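Local coordinates for sugar isomerase (PDB 3QC0), which binds zinc within a xylose isomerase-like TIM barrel and probably isomerises a sugar, though its substrate is not established, at residues Ala140-His145 with Ala175-His180. Residues are numbered along the deposited sequence; the frame is centred on the assembly and turned at random.
Sequences AIEPLH and AIDVYH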
# COMPACT_ATOMS: atom_id res chain seq x y z
N ALA A 140 18.73 9.27 4.82
CA ALA A 140 17.95 8.73 3.71
C ALA A 140 16.56 8.38 4.19
O ALA A 140 16.37 7.35 4.84
CB ALA A 140 18.64 7.48 3.10
N ILE A 141 15.59 9.23 3.87
CA ILE A 141 14.18 8.91 4.13
C ILE A 141 13.80 7.77 3.20
O ILE A 141 13.90 7.89 1.97
CB ILE A 141 13.27 10.12 3.85
CG1 ILE A 141 13.65 11.35 4.69
CG2 ILE A 141 11.77 9.73 4.07
CD1 ILE A 141 12.87 12.63 4.32
N GLU A 142 13.33 6.69 3.81
CA GLU A 142 12.87 5.52 3.04
C GLU A 142 11.34 5.54 3.02
O GLU A 142 10.71 5.24 4.03
CB GLU A 142 13.39 4.22 3.65
CG GLU A 142 13.20 3.03 2.71
CD GLU A 142 13.56 1.70 3.32
OE1 GLU A 142 13.54 1.61 4.55
OE2 GLU A 142 13.85 0.78 2.54
N PRO A 143 10.73 5.97 1.91
CA PRO A 143 9.26 5.76 1.88
C PRO A 143 8.99 4.26 1.99
O PRO A 143 9.68 3.46 1.34
CB PRO A 143 8.84 6.34 0.52
CG PRO A 143 10.09 6.31 -0.32
CD PRO A 143 11.23 6.55 0.66
N LEU A 144 8.00 3.91 2.80
CA LEU A 144 7.65 2.53 3.08
C LEU A 144 6.31 2.22 2.43
O LEU A 144 5.47 3.09 2.23
CB LEU A 144 7.58 2.23 4.58
CG LEU A 144 8.71 1.34 5.11
CD1 LEU A 144 10.10 2.02 5.03
CD2 LEU A 144 8.35 0.84 6.51
N HIS A 145 6.13 0.94 2.11
CA HIS A 145 4.91 0.50 1.50
C HIS A 145 3.74 1.03 2.32
O HIS A 145 3.75 0.97 3.54
CB HIS A 145 4.83 -1.02 1.47
CG HIS A 145 3.83 -1.52 0.49
ND1 HIS A 145 2.47 -1.49 0.74
CD2 HIS A 145 4.00 -2.07 -0.74
CE1 HIS A 145 1.85 -2.03 -0.31
NE2 HIS A 145 2.75 -2.33 -1.24
N ALA A 175 16.02 6.83 0.19
CA ALA A 175 16.34 5.46 -0.15
C ALA A 175 15.14 4.88 -0.90
O ALA A 175 14.03 4.89 -0.40
CB ALA A 175 16.59 4.62 1.14
N ILE A 176 15.42 4.41 -2.10
CA ILE A 176 14.38 3.87 -2.99
C ILE A 176 14.43 2.36 -2.94
O ILE A 176 15.35 1.74 -3.48
CB ILE A 176 14.51 4.42 -4.45
CG1 ILE A 176 14.53 5.96 -4.50
CG2 ILE A 176 13.36 3.84 -5.33
CD1 ILE A 176 14.82 6.54 -5.89
N ASP A 177 13.46 1.77 -2.25
CA ASP A 177 13.37 0.31 -2.06
C ASP A 177 12.22 -0.16 -2.91
O ASP A 177 11.10 0.31 -2.75
CB ASP A 177 13.15 0.02 -0.58
CG ASP A 177 13.07 -1.45 -0.24
OD1 ASP A 177 12.63 -2.24 -1.09
OD2 ASP A 177 13.45 -1.80 0.91
N VAL A 178 12.52 -1.00 -3.89
CA VAL A 178 11.51 -1.42 -4.87
C VAL A 178 10.30 -2.04 -4.19
O VAL A 178 9.19 -1.91 -4.70
CB VAL A 178 12.10 -2.39 -5.91
CG1 VAL A 178 13.24 -1.66 -6.70
CG2 VAL A 178 12.61 -3.71 -5.29
N TYR A 179 10.50 -2.68 -3.04
CA TYR A 179 9.37 -3.31 -2.36
C TYR A 179 8.32 -2.28 -1.98
O TYR A 179 7.14 -2.50 -2.04
CB TYR A 179 9.80 -4.05 -1.08
CG TYR A 179 8.86 -5.15 -0.68
CD1 TYR A 179 8.77 -6.31 -1.44
CD2 TYR A 179 8.06 -5.06 0.46
CE1 TYR A 179 7.90 -7.34 -1.10
CE2 TYR A 179 7.21 -6.10 0.84
CZ TYR A 179 7.13 -7.24 0.04
OH TYR A 179 6.30 -8.28 0.41
N HIS A 180 8.80 -1.11 -1.57
CA HIS A 180 7.94 -0.09 -1.01
C HIS A 180 7.30 0.80 -2.08
O HIS A 180 6.27 1.45 -1.80
CB HIS A 180 8.74 0.80 -0.06
CG HIS A 180 9.30 0.05 1.10
ND1 HIS A 180 8.55 -0.88 1.80
CD2 HIS A 180 10.52 0.08 1.70
CE1 HIS A 180 9.30 -1.40 2.76
NE2 HIS A 180 10.50 -0.83 2.72
O HOH W 1 11.73 3.31 -0.55
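One face of the His-180 imidazole is taken up by Leu-144, whose CG lies 3.8 Å from the ring centroid, displaced toward the rim in a CH-pi contact. At the ring's edge and in its plane sits Glu-142 OE2, 3.5 Å from His-180 CD2, and the Glu-142 carboxylate stands almost upright to the ring, the planes 85° apart. The imidazole reaches this place because CG is anti to the carbonyl carbon; its NE2 then hydrogen-bonds an unidentified ligand that Glu-142 also approaches. Tyr-179 O lies at the edge of the His-145 ring, 3.4 Å from His-145 CD2, while the ring's ND1 is engaged by Met-147 N.

Beside His-180, the carboxylates of Glu-142 and Asp-177 converge with their planes turned 33° from each other. Their OE2 and OD2 atoms come within 3.1 Å, a closeness explained by the zinc ion that both bind, whose positive charge probably offsets their repulsion. Glu-142 gets there through an extended chain, CG anti to the backbone N (chi1 -167°). Asp-177 divides its oxygens: OD2 serves the metal and Arg-219, whereas OD1 caps the following helix by accepting from Tyr-179 N at 2.9 Å.

Behind the site, Ala-175 N donates to Ile-141 O (3.0 Å), and the methyl groups of Ala-140 and Ala-175 meet, CB to CB 4.0 Å. Where the two backbones part, a water bridges them, donating to Pro-143 O and Ala-175 O and accepting from Asp-177 N. These neighbouring parallel strands belong to one beta-alpha-beta unit through helix 158-168, and they deliver Glu-142 and Asp-177 at their C-terminal ends, where His-204 and Glu-248 complete the zinc site of a xylose isomerase-like TIM barrel.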